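Local structure of 2-c-methyl-d-erythritol 4-phosphate cytidylyltransferase (Streptococcus pneumoniae, 2VSH) at residues 92-97 with 177-182. The protein transfers the cytidylyl group of CTP to D-ribitol 5-phosphate, making the CDP-activated ribitol used for teichoic acid precursors. Numbering follows the deposited sequence. Where two conformers were deposited one is given.
Sequences NIIEAI and KDFMDL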
ATOM      1  N   ASN A  92       7.184 -18.696  19.865  1.00 22.98           N
ATOM      2  CA  ASN A  92       8.557 -19.076  20.187  1.00 22.85           C
ATOM      3  C   ASN A  92       9.238 -18.031  21.059  1.00 21.96           C
ATOM      4  O   ASN A  92       9.931 -18.375  22.027  1.00 22.81           O
ATOM      5  CB  ASN A  92       9.357 -19.292  18.908  1.00 23.23           C
ATOM      6  CG  ASN A  92       9.103 -20.628  18.291  1.00 24.87           C
ATOM      7  OD1 ASN A  92       8.222 -21.364  18.716  1.00 24.69           O
ATOM      8  ND2 ASN A  92       9.878 -20.961  17.284  1.00 25.61           N
ATOM      9  N   ILE A  93       9.012 -16.764  20.720  1.00 20.77           N
ATOM     10  CA  ILE A  93       9.490 -15.616  21.504  1.00 20.39           C
ATOM     11  C   ILE A  93       8.937 -15.655  22.935  1.00 20.97           C
ATOM     12  O   ILE A  93       9.695 -15.496  23.907  1.00 20.89           O
ATOM     13  CB  ILE A  93       9.186 -14.265  20.766  1.00 19.85           C
ATOM     14  CG1 ILE A  93      10.167 -14.096  19.596  1.00 18.89           C
ATOM     15  CG2 ILE A  93       9.289 -13.050  21.712  1.00 20.18           C
ATOM     16  CD1 ILE A  93       9.774 -13.031  18.550  1.00 18.10           C
ATOM     17  N   ILE A  94       7.629 -15.901  23.054  1.00 21.26           N
ATOM     18  CA  ILE A  94       6.975 -15.925  24.358  0.50 21.39           C
ATOM     19  C   ILE A  94       7.541 -17.078  25.198  1.00 23.02           C
ATOM     20  O   ILE A  94       7.764 -16.922  26.404  1.00 23.27           O
ATOM     21  CB  ILE A  94       5.442 -15.993  24.212  0.50 21.99           C
ATOM     22  CG1 ILE A  94       4.908 -14.666  23.645  0.50 19.77           C
ATOM     23  CG2 ILE A  94       4.772 -16.336  25.547  0.50 22.83           C
ATOM     24  CD1 ILE A  94       3.451 -14.704  23.214  0.50 19.61           C
ATOM     25  N   GLU A  95       7.801 -18.214  24.551  1.00 23.94           N
ATOM     26  CA  GLU A  95       8.409 -19.366  25.224  1.00 25.80           C
ATOM     27  C   GLU A  95       9.798 -19.034  25.778  1.00 25.56           C
ATOM     28  O   GLU A  95      10.118 -19.404  26.912  1.00 27.18           O
ATOM     29  CB  GLU A  95       8.441 -20.598  24.305  1.00 26.39           C
ATOM     30  CG  GLU A  95       7.058 -21.219  24.107  1.00 28.06           C
ATOM     31  CD  GLU A  95       7.038 -22.378  23.126  1.00 29.84           C
ATOM     32  OE1 GLU A  95       6.128 -23.204  23.246  1.00 32.66           O
ATOM     33  OE2 GLU A  95       7.922 -22.470  22.238  1.00 34.34           O
ATOM     34  N   ALA A  96      10.610 -18.343  24.979  1.00 24.29           N
ATOM     35  CA  ALA A  96      11.947 -17.892  25.396  1.00 24.12           C
ATOM     36  C   ALA A  96      11.866 -16.916  26.578  1.00 23.50           C
ATOM     37  O   ALA A  96      12.649 -16.997  27.523  1.00 24.49           O
ATOM     38  CB  ALA A  96      12.676 -17.248  24.223  1.00 22.52           C
ATOM     39  N   ILE A  97      10.905 -15.999  26.510  1.00 22.02           N
ATOM     40  CA  ILE A  97      10.601 -15.102  27.621  1.00 20.63           C
ATOM     41  C   ILE A  97      10.249 -15.878  28.896  1.00 21.77           C
ATOM     42  O   ILE A  97      10.777 -15.584  29.982  1.00 21.31           O
ATOM     43  CB  ILE A  97       9.432 -14.158  27.262  1.00 20.20           C
ATOM     44  CG1 ILE A  97       9.865 -13.128  26.219  1.00 17.76           C
ATOM     45  CG2 ILE A  97       8.892 -13.461  28.524  1.00 20.16           C
ATOM     46  CD1 ILE A  97       8.718 -12.309  25.628  1.00 17.44           C
ATOM     47  N   LYS A 177       0.574 -14.163  27.907  1.00 23.85           N
ATOM     48  CA  LYS A 177      -0.378 -15.235  28.246  1.00 25.39           C
ATOM     49  C   LYS A 177      -1.615 -15.163  27.362  1.00 25.16           C
ATOM     50  O   LYS A 177      -2.081 -16.205  26.867  1.00 25.64           O
ATOM     51  CB  LYS A 177      -0.783 -15.174  29.729  1.00 26.84           C
ATOM     52  CG  LYS A 177      -1.557 -16.397  30.254  1.00 29.39           C
ATOM     53  CD  LYS A 177      -2.106 -16.145  31.668  1.00 30.04           C
ATOM     54  CE  LYS A 177      -2.905 -17.343  32.248  1.00 34.43           C
ATOM     55  NZ  LYS A 177      -4.133 -17.733  31.481  1.00 34.54           N
ATOM     56  N   ASP A 178      -2.120 -13.941  27.145  1.00 24.17           N
ATOM     57  CA  ASP A 178      -3.285 -13.719  26.301  1.00 23.87           C
ATOM     58  C   ASP A 178      -3.068 -14.232  24.881  1.00 23.02           C
ATOM     59  O   ASP A 178      -3.933 -14.931  24.341  1.00 24.37           O
ATOM     60  CB  ASP A 178      -3.677 -12.246  26.256  1.00 23.75           C
ATOM     61  CG  ASP A 178      -4.436 -11.802  27.495  1.00 25.10           C
ATOM     62  OD1 ASP A 178      -4.554 -12.600  28.458  1.00 25.88           O
ATOM     63  OD2 ASP A 178      -4.906 -10.653  27.495  1.00 24.91           O
ATOM     64  N   PHE A 179      -1.928 -13.900  24.277  1.00 21.85           N
ATOM     65  CA  PHE A 179      -1.622 -14.428  22.950  1.00 20.85           C
ATOM     66  C   PHE A 179      -1.557 -15.957  22.957  1.00 21.39           C
ATOM     67  O   PHE A 179      -2.104 -16.598  22.064  1.00 21.81           O
ATOM     68  CB  PHE A 179      -0.318 -13.853  22.391  1.00 20.84           C
ATOM     69  CG  PHE A 179       0.082 -14.450  21.072  1.00 19.69           C
ATOM     70  CD1 PHE A 179       0.847 -15.617  21.028  1.00 21.71           C
ATOM     71  CD2 PHE A 179      -0.322 -13.861  19.873  1.00 20.85           C
ATOM     72  CE1 PHE A 179       1.223 -16.182  19.815  1.00 21.24           C
ATOM     73  CE2 PHE A 179       0.049 -14.417  18.650  1.00 21.20           C
ATOM     74  CZ  PHE A 179       0.813 -15.583  18.619  1.00 20.61           C
ATOM     75  N   MET A 180      -0.875 -16.536  23.945  1.00 21.20           N
ATOM     76  CA  MET A 180      -0.775 -17.995  24.031  1.00 22.02           C
ATOM     77  C   MET A 180      -2.125 -18.684  24.120  1.00 23.66           C
ATOM     78  O   MET A 180      -2.391 -19.621  23.369  1.00 24.32           O
ATOM     79  CB  MET A 180       0.129 -18.438  25.188  1.00 22.40           C
ATOM     80  CG  MET A 180       1.558 -17.934  25.050  1.00 21.29           C
ATOM     81  SD  MET A 180       2.474 -18.675  23.673  1.00 23.38           S
ATOM     82  CE  MET A 180       3.125 -20.145  24.474  1.00 23.23           C
ATOM     83  N   ASP A 181      -2.977 -18.221  25.036  1.00 24.49           N
ATOM     84  CA  ASP A 181      -4.312 -18.772  25.184  1.00 26.38           C
ATOM     85  C   ASP A 181      -5.153 -18.729  23.898  1.00 25.73           C
ATOM     86  O   ASP A 181      -5.746 -19.733  23.513  1.00 25.75           O
ATOM     87  CB  ASP A 181      -5.039 -18.081  26.347  1.00 27.31           C
ATOM     88  CG  ASP A 181      -4.425 -18.424  27.699  1.00 30.19           C
ATOM     89  OD1 ASP A 181      -3.649 -19.407  27.757  1.00 33.06           O
ATOM     90  OD2 ASP A 181      -4.713 -17.727  28.697  1.00 32.43           O
ATOM     91  N   LEU A 182      -5.197 -17.575  23.241  1.00 25.14           N
ATOM     92  CA  LEU A 182      -6.020 -17.409  22.041  1.00 25.53           C
ATOM     93  C   LEU A 182      -5.465 -18.168  20.840  1.00 25.68           C
ATOM     94  O   LEU A 182      -6.214 -18.812  20.109  1.00 26.23           O
ATOM     95  CB  LEU A 182      -6.145 -15.930  21.686  1.00 24.44           C
ATOM     96  CG  LEU A 182      -6.914 -15.050  22.660  1.00 25.02           C
ATOM     97  CD1 LEU A 182      -6.973 -13.671  22.062  1.00 24.77           C
ATOM     98  CD2 LEU A 182      -8.327 -15.614  22.932  1.00 26.56           C
TER
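I94 reaches F179 and M180 with two different branches because chi1 of -69° sets CG2 anti to the backbone N and leaves CG1 beside it. On F179, CG swings anti to the backbone N (chi1 176°), which brings the CD1 atom of the ring to the isoleucine, whereas M180 bends at both chi2 and chi3 and lays its thioether along I94. In the conformer described, one of two modelled for I94, the CG1 arm ends in CD1, which meets F179 CD1 at 3.5 Å, approaching the ring obliquely; the same methyl lies 4.0 Å from F179 CB. The other branch, CG2, packs on M180 CG at 3.6 Å, with M180 SD 3.8 Å from I94 CG2. The I94 and M180 side chains thus run past each other in opposite senses, methyl branch against thioether. At the outer margin M180 CE comes within 4.1 Å of E95 CG, the two side chains crossing at nearly a right angle, so the extended glutamate offers its aliphatic part to the methyl group. The contact is wholly apolar and joins helices 86-100 and 176-184 of the GT-A-like nucleotidyltransferase fold, the first following strand 77-81 at one border of the mixed sheet, the second directly following strand 165-175. The short helical segments stand 10.5 Å apart at an angle of 130°, wide enough that side chains rather than backbones fill the gap. F179 also packs against F174 and Y183, and its side chain is about 4 Å from that of N87, a probable CTP-binding residue at the start of helix 86-100. Along the exposed side of helix 176-184, K177 NZ bonds to the syn lone pair of D181 OD2 at 2.8 Å, a salt bridge one turn apart.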